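Local atomic coordinates of type III Pentaketide Synthase (PDB entry 3EUO), a protein that probably catalyses acyl transfer as a type III pentaketide synthase of the chalcone and stilbene synthase family. Residues P67-V70 against K71-H74; S320-R323 against Y324-G328. All blocks are in the same frame, centred on the assembly; numbering follows the deposited sequence.

Interaction 1. Residues P67-V70 against K71-H74; sequences PPTV and KELH
T69 and E72 close a capping box over the first turn of helix 70-96, each side chain bonded to the other's backbone N. T69 is the N-cap. Its chi1 of 75° sets OG1 between its own backbone N and carbonyl carbon, so that the oxygen faces the amides at the start of the helix. OG1 accepts a bond from E72 N at 3.3 Å and a weak, strongly bent one from K71 N. The side chain of E72 completes the box: CG lies beside the backbone N, and the chain then runs extended, obliquely past the threonine, until OE1 meets T69 N at 2.8 Å. That bond is nearly straight (165°), and the donor comes to the anti side of the carboxylate, 27° out of its plane. The methyl CG2 of T69 comes within 3.5 Å of E72 OE1. A water donates to the same OE1 and to P67 O, 2.8 Å from that carbonyl oxygen, which ties the loop before the cap to the glutamate. The salt bridge from K64 adds a further grip on OE1.

P68 and L73 meet beside this polar pair, their side chains oblique to one another, with ring atom CG of P68 3.7 Å from CD2 of L73. Here the proline ring packs against the leucine branch, while the i to i+4 helical bonds begin with L73 N to T69 O at 2.9 Å and H74 N to V70 O at 3.0 Å.

V245, D246 and P247 of the second subunit pack on T69, V70, K71 and H74. With amides of the first turn bonded through the threonine hydroxyl and a carboxylate placed near the positive end of the helix dipole, the chemistry is consistent with a firmly fixed helix start, and the nearby lysine would probably keep the glutamate ionised.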
ATOM      1  N   PRO A  67      17.061  18.737 -10.595  1.00 16.75           N
ATOM      2  CA  PRO A  67      16.848  17.595  -9.714  1.00 15.98           C
ATOM      3  C   PRO A  67      16.344  16.414 -10.539  1.00 15.51           C
ATOM      4  O   PRO A  67      15.690  16.621 -11.576  1.00 15.23           O
ATOM      5  CB  PRO A  67      15.757  18.095  -8.753  1.00 16.14           C
ATOM      6  CG  PRO A  67      15.920  19.584  -8.746  1.00 15.80           C
ATOM      7  CD  PRO A  67      16.257  19.902 -10.183  1.00 16.79           C
ATOM      8  N   PRO A  68      16.658  15.181 -10.109  1.00 14.88           N
ATOM      9  CA  PRO A  68      16.165  14.004 -10.828  1.00 14.62           C
ATOM     10  C   PRO A  68      14.642  13.981 -10.813  1.00 14.21           C
ATOM     11  O   PRO A  68      14.032  14.386  -9.820  1.00 14.56           O
ATOM     12  CB  PRO A  68      16.712  12.830 -10.006  1.00 14.31           C
ATOM     13  CG  PRO A  68      17.012  13.409  -8.645  1.00 14.67           C
ATOM     14  CD  PRO A  68      17.458  14.814  -8.924  1.00 14.91           C
ATOM     15  N   THR A  69      14.035  13.543 -11.909  1.00 13.88           N
ATOM     16  CA  THR A  69      12.583  13.362 -11.933  1.00 13.53           C
ATOM     17  C   THR A  69      12.215  12.145 -11.102  1.00 13.07           C
ATOM     18  O   THR A  69      13.089  11.343 -10.729  1.00 12.68           O
ATOM     19  CB  THR A  69      12.035  13.169 -13.368  1.00 13.52           C
ATOM     20  OG1 THR A  69      12.342  11.843 -13.825  1.00 13.06           O
ATOM     21  CG2 THR A  69      12.637  14.210 -14.320  1.00 14.06           C
ATOM     22  N   VAL A  70      10.917  11.996 -10.829  1.00 12.88           N
ATOM     23  CA  VAL A  70      10.439  10.881 -10.028  1.00 13.29           C
ATOM     24  C   VAL A  70      10.741   9.538 -10.718  1.00 13.56           C
ATOM     25  O   VAL A  70      10.986   8.542 -10.046  1.00 13.36           O
ATOM     26  CB  VAL A  70       8.939  11.062  -9.642  1.00 13.00           C
ATOM     27  CG1 VAL A  70       8.045  11.107 -10.880  1.00 12.84           C
ATOM     28  CG2 VAL A  70       8.484   9.996  -8.638  1.00 13.38           C
ATOM     29  N   LYS A  71      10.770   9.535 -12.054  1.00 13.78           N
ATOM     30  CA  LYS A  71      11.169   8.344 -12.817  1.00 15.12           C
ATOM     31  C   LYS A  71      12.642   8.003 -12.588  1.00 14.57           C
ATOM     32  O   LYS A  71      13.011   6.830 -12.450  1.00 14.35           O
ATOM     33  CB  LYS A  71      10.909   8.555 -14.313  1.00 14.63           C
ATOM     34  CG  LYS A  71      11.318   7.372 -15.203  1.00 16.60           C
ATOM     35  CD  LYS A  71      11.007   7.648 -16.665  1.00 17.60           C
ATOM     36  CE  LYS A  71      11.265   6.424 -17.539  1.00 22.82           C
ATOM     37  NZ  LYS A  71      10.249   5.329 -17.301  1.00 26.74           N
ATOM     38  N   GLU A  72      13.482   9.034 -12.577  1.00 14.71           N
ATOM     39  CA  GLU A  72      14.909   8.860 -12.383  1.00 15.18           C
ATOM     40  C   GLU A  72      15.205   8.403 -10.952  1.00 14.67           C
ATOM     41  O   GLU A  72      16.075   7.558 -10.728  1.00 14.39           O
ATOM     42  CB  GLU A  72      15.659  10.138 -12.765  1.00 15.08           C
ATOM     43  CG  GLU A  72      15.669  10.375 -14.289  1.00 16.12           C
ATOM     44  CD  GLU A  72      15.973  11.811 -14.705  1.00 16.91           C
ATOM     45  OE1 GLU A  72      15.839  12.754 -13.891  1.00 17.51           O
ATOM     46  OE2 GLU A  72      16.331  12.003 -15.888  1.00 19.68           O
ATOM     47  N   LEU A  73      14.443   8.935 -10.000  1.00 14.58           N
ATOM     48  CA  LEU A  73      14.503   8.473  -8.614  1.00 14.06           C
ATOM     49  C   LEU A  73      14.153   7.000  -8.520  1.00 14.19           C
ATOM     50  O   LEU A  73      14.836   6.234  -7.830  1.00 13.96           O
ATOM     51  CB  LEU A  73      13.571   9.302  -7.720  1.00 13.75           C
ATOM     52  CG  LEU A  73      14.004  10.747  -7.454  1.00 13.64           C
ATOM     53  CD1 LEU A  73      12.883  11.517  -6.781  1.00 13.17           C
ATOM     54  CD2 LEU A  73      15.277  10.794  -6.604  1.00 13.27           C
ATOM     55  N   HIS A  74      13.100   6.595  -9.225  1.00 13.92           N
ATOM     56  CA  HIS A  74      12.672   5.204  -9.173  1.00 14.03           C
ATOM     57  C   HIS A  74      13.774   4.258  -9.641  1.00 14.05           C
ATOM     58  O   HIS A  74      13.995   3.208  -9.041  1.00 13.89           O
ATOM     59  CB  HIS A  74      11.401   4.953  -9.980  1.00 14.12           C
ATOM     60  CG  HIS A  74      11.045   3.503 -10.051  1.00 13.91           C
ATOM     61  ND1 HIS A  74      11.270   2.738 -11.173  1.00 16.72           N
ATOM     62  CD2 HIS A  74      10.555   2.660  -9.112  1.00 13.04           C
ATOM     63  CE1 HIS A  74      10.897   1.494 -10.936  1.00 14.51           C
ATOM     64  NE2 HIS A  74      10.464   1.419  -9.690  1.00 16.23           N
TER
HETATM   65  O   HOH W   1      16.374  15.638 -14.129  1.00 21.58           O

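Interaction 2. Residues S320-R323 against Y324-G328; sequences SYDR and YINHG
S320 O, Y321 O and D322 O accept regular i to i+4 bonds from Y324 N, I325 N and N326 N, while R323 O takes H327 N at 2.8 Å and, weakly, G328 N at 3.2 Å. G328 leaves helical geometry with a phi of 84°, where a CB would collide with the carbonyl oxygen of H327; its N also bonds Y324 O at 3.0 Å.

R323 and H327 lie side by side and point the same way. A bend at chi2 (63°) turns the arginine so that NH1 comes 3.4 Å from CD2 of H327, the guanidinium and imidazole planes 82° apart, and R323 O sits in the ring plane at its edge. The same NH1 forms a salt bridge with D322 OD2 at 2.8 Å, and R341 is a second partner of that carboxylate oxygen.

In chalcone synthase-like enzymes the turn after this helix carries the asparagine of the Cys-His-Asn triad, and it is at G328, with its positive phi, that the chain leaves the helix into that turn. H327 bonds S52 OG through ND1 and stacks on Y12; with alanine in place of the imidazole, S52 OG is likely to lose this hydrogen-bond partner and Y12 its stacking partner. On another side of the helix, CD1 of I325 approaches the edge of the Y321 ring, 4.4 Å from CD2 of that ring, while the tyrosine hydroxyl bonds E307.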
ATOM      1  N   SER A 320      17.419   4.113  20.255  1.00 14.25           N
ATOM      2  CA  SER A 320      16.850   5.192  19.442  1.00 14.29           C
ATOM      3  C   SER A 320      17.884   6.289  19.247  1.00 14.69           C
ATOM      4  O   SER A 320      18.092   6.755  18.134  1.00 14.91           O
ATOM      5  CB  SER A 320      15.601   5.761  20.105  1.00 14.40           C
ATOM      6  OG  SER A 320      14.586   4.778  20.204  1.00 14.93           O
ATOM      7  N   TYR A 321      18.544   6.682  20.335  1.00 14.87           N
ATOM      8  CA  TYR A 321      19.672   7.610  20.260  1.00 15.85           C
ATOM      9  C   TYR A 321      20.804   7.104  19.377  1.00 15.90           C
ATOM     10  O   TYR A 321      21.357   7.869  18.584  1.00 15.84           O
ATOM     11  CB  TYR A 321      20.190   7.949  21.661  1.00 16.49           C
ATOM     12  CG  TYR A 321      19.445   9.108  22.275  1.00 17.21           C
ATOM     13  CD1 TYR A 321      18.462   8.899  23.240  1.00 17.91           C
ATOM     14  CD2 TYR A 321      19.707  10.418  21.872  1.00 17.79           C
ATOM     15  CE1 TYR A 321      17.767   9.969  23.800  1.00 18.92           C
ATOM     16  CE2 TYR A 321      19.022  11.495  22.424  1.00 19.31           C
ATOM     17  CZ  TYR A 321      18.051  11.263  23.387  1.00 19.30           C
ATOM     18  OH  TYR A 321      17.369  12.327  23.933  1.00 19.87           O
ATOM     19  N   ASP A 322      21.150   5.827  19.524  1.00 15.94           N
ATOM     20  CA  ASP A 322      22.232   5.221  18.759  1.00 16.20           C
ATOM     21  C   ASP A 322      21.968   5.296  17.258  1.00 16.19           C
ATOM     22  O   ASP A 322      22.851   5.671  16.485  1.00 16.32           O
ATOM     23  CB  ASP A 322      22.431   3.762  19.181  1.00 16.54           C
ATOM     24  CG  ASP A 322      23.572   3.099  18.444  1.00 17.30           C
ATOM     25  OD1 ASP A 322      24.717   3.185  18.934  1.00 19.15           O
ATOM     26  OD2 ASP A 322      23.328   2.486  17.379  1.00 17.87           O
ATOM     27  N   ARG A 323      20.754   4.926  16.860  1.00 16.15           N
ATOM     28  CA  ARG A 323      20.335   5.001  15.454  1.00 16.22           C
ATOM     29  C   ARG A 323      20.325   6.438  14.935  1.00 15.57           C
ATOM     30  O   ARG A 323      20.882   6.737  13.880  1.00 15.65           O
ATOM     31  CB  ARG A 323      18.948   4.376  15.285  1.00 16.92           C
ATOM     32  CG  ARG A 323      18.971   2.972  14.719  1.00 19.03           C
ATOM     33  CD  ARG A 323      19.687   1.988  15.626  1.00 23.70           C
ATOM     34  NE  ARG A 323      20.222   0.903  14.812  1.00 29.94           N
ATOM     35  CZ  ARG A 323      21.490   0.791  14.436  1.00 30.19           C
ATOM     36  NH1 ARG A 323      22.398   1.676  14.828  1.00 31.78           N
ATOM     37  NH2 ARG A 323      21.850  -0.229  13.680  1.00 32.77           N
ATOM     38  N   TYR A 324      19.715   7.324  15.707  1.00 15.23           N
ATOM     39  CA  TYR A 324      19.539   8.706  15.309  1.00 15.05           C
ATOM     40  C   TYR A 324      20.877   9.420  15.100  1.00 14.84           C
ATOM     41  O   TYR A 324      21.100  10.058  14.066  1.00 14.33           O
ATOM     42  CB  TYR A 324      18.708   9.429  16.364  1.00 15.24           C
ATOM     43  CG  TYR A 324      18.454  10.886  16.061  1.00 15.78           C
ATOM     44  CD1 TYR A 324      17.561  11.270  15.058  1.00 16.46           C
ATOM     45  CD2 TYR A 324      19.102  11.875  16.782  1.00 15.76           C
ATOM     46  CE1 TYR A 324      17.328  12.624  14.789  1.00 17.08           C
ATOM     47  CE2 TYR A 324      18.884  13.228  16.516  1.00 16.51           C
ATOM     48  CZ  TYR A 324      18.003  13.589  15.527  1.00 16.19           C
ATOM     49  OH  TYR A 324      17.794  14.921  15.282  1.00 17.05           O
ATOM     50  N   ILE A 325      21.769   9.293  16.080  1.00 14.14           N
ATOM     51  CA  ILE A 325      23.054   9.981  16.017  1.00 14.41           C
ATOM     52  C   ILE A 325      23.928   9.459  14.883  1.00 14.20           C
ATOM     53  O   ILE A 325      24.542  10.246  14.160  1.00 14.43           O
ATOM     54  CB  ILE A 325      23.811   9.911  17.372  1.00 14.14           C
ATOM     55  CG1 ILE A 325      23.036  10.687  18.442  1.00 15.02           C
ATOM     56  CG2 ILE A 325      25.230  10.482  17.229  1.00 14.53           C
ATOM     57  CD1 ILE A 325      23.569  10.510  19.867  1.00 14.92           C
ATOM     58  N   ASN A 326      23.975   8.138  14.720  1.00 14.16           N
ATOM     59  CA  ASN A 326      24.905   7.520  13.800  1.00 14.51           C
ATOM     60  C   ASN A 326      24.379   7.251  12.392  1.00 14.30           C
ATOM     61  O   ASN A 326      25.171   6.984  11.483  1.00 14.17           O
ATOM     62  CB  ASN A 326      25.458   6.240  14.430  1.00 15.14           C
ATOM     63  CG  ASN A 326      26.197   6.521  15.720  1.00 16.81           C
ATOM     64  OD1 ASN A 326      25.725   6.192  16.806  1.00 20.66           O
ATOM     65  ND2 ASN A 326      27.348   7.183  15.611  1.00 15.96           N
ATOM     66  N   HIS A 327      23.060   7.342  12.209  1.00 13.58           N
ATOM     67  CA  HIS A 327      22.447   7.020  10.910  1.00 13.70           C
ATOM     68  C   HIS A 327      21.364   7.989  10.451  1.00 13.46           C
ATOM     69  O   HIS A 327      21.002   7.996   9.270  1.00 13.79           O
ATOM     70  CB  HIS A 327      21.879   5.596  10.923  1.00 13.85           C
ATOM     71  CG  HIS A 327      22.897   4.547  11.241  1.00 14.86           C
ATOM     72  ND1 HIS A 327      23.722   3.998  10.285  1.00 16.47           N
ATOM     73  CD2 HIS A 327      23.239   3.965  12.414  1.00 16.57           C
ATOM     74  CE1 HIS A 327      24.520   3.111  10.852  1.00 17.13           C
ATOM     75  NE2 HIS A 327      24.247   3.074  12.144  1.00 17.24           N
ATOM     76  N   GLY A 328      20.831   8.792  11.368  1.00 13.10           N
ATOM     77  CA  GLY A 328      19.767   9.731  11.002  1.00 12.82           C
ATOM     78  C   GLY A 328      18.399   9.064  11.012  1.00 13.02           C
ATOM     79  O   GLY A 328      18.254   7.937  11.477  1.00 12.87           O
TER

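In the fold
The two contacts sit at opposite ends of their helices: interaction 1 starts helix 70-96, and interaction 2 covers the last turns of helix 318-327. Their centres are 28 Å apart and their nearest atoms about 17 Å, so they do not touch. They belong to the N-terminal and C-terminal chalcone synthase-like domains, respectively. Strand 51-53 connects them indirectly: H327 holds its S52, and the loop that follows the strand leads into residues 67-70. Only interaction 1 meets the second subunit. By family resemblance, interaction 2 probably lies nearer the catalytic centre, whose cysteine is expected to be C143, seen here as 3-sulfinoalanine.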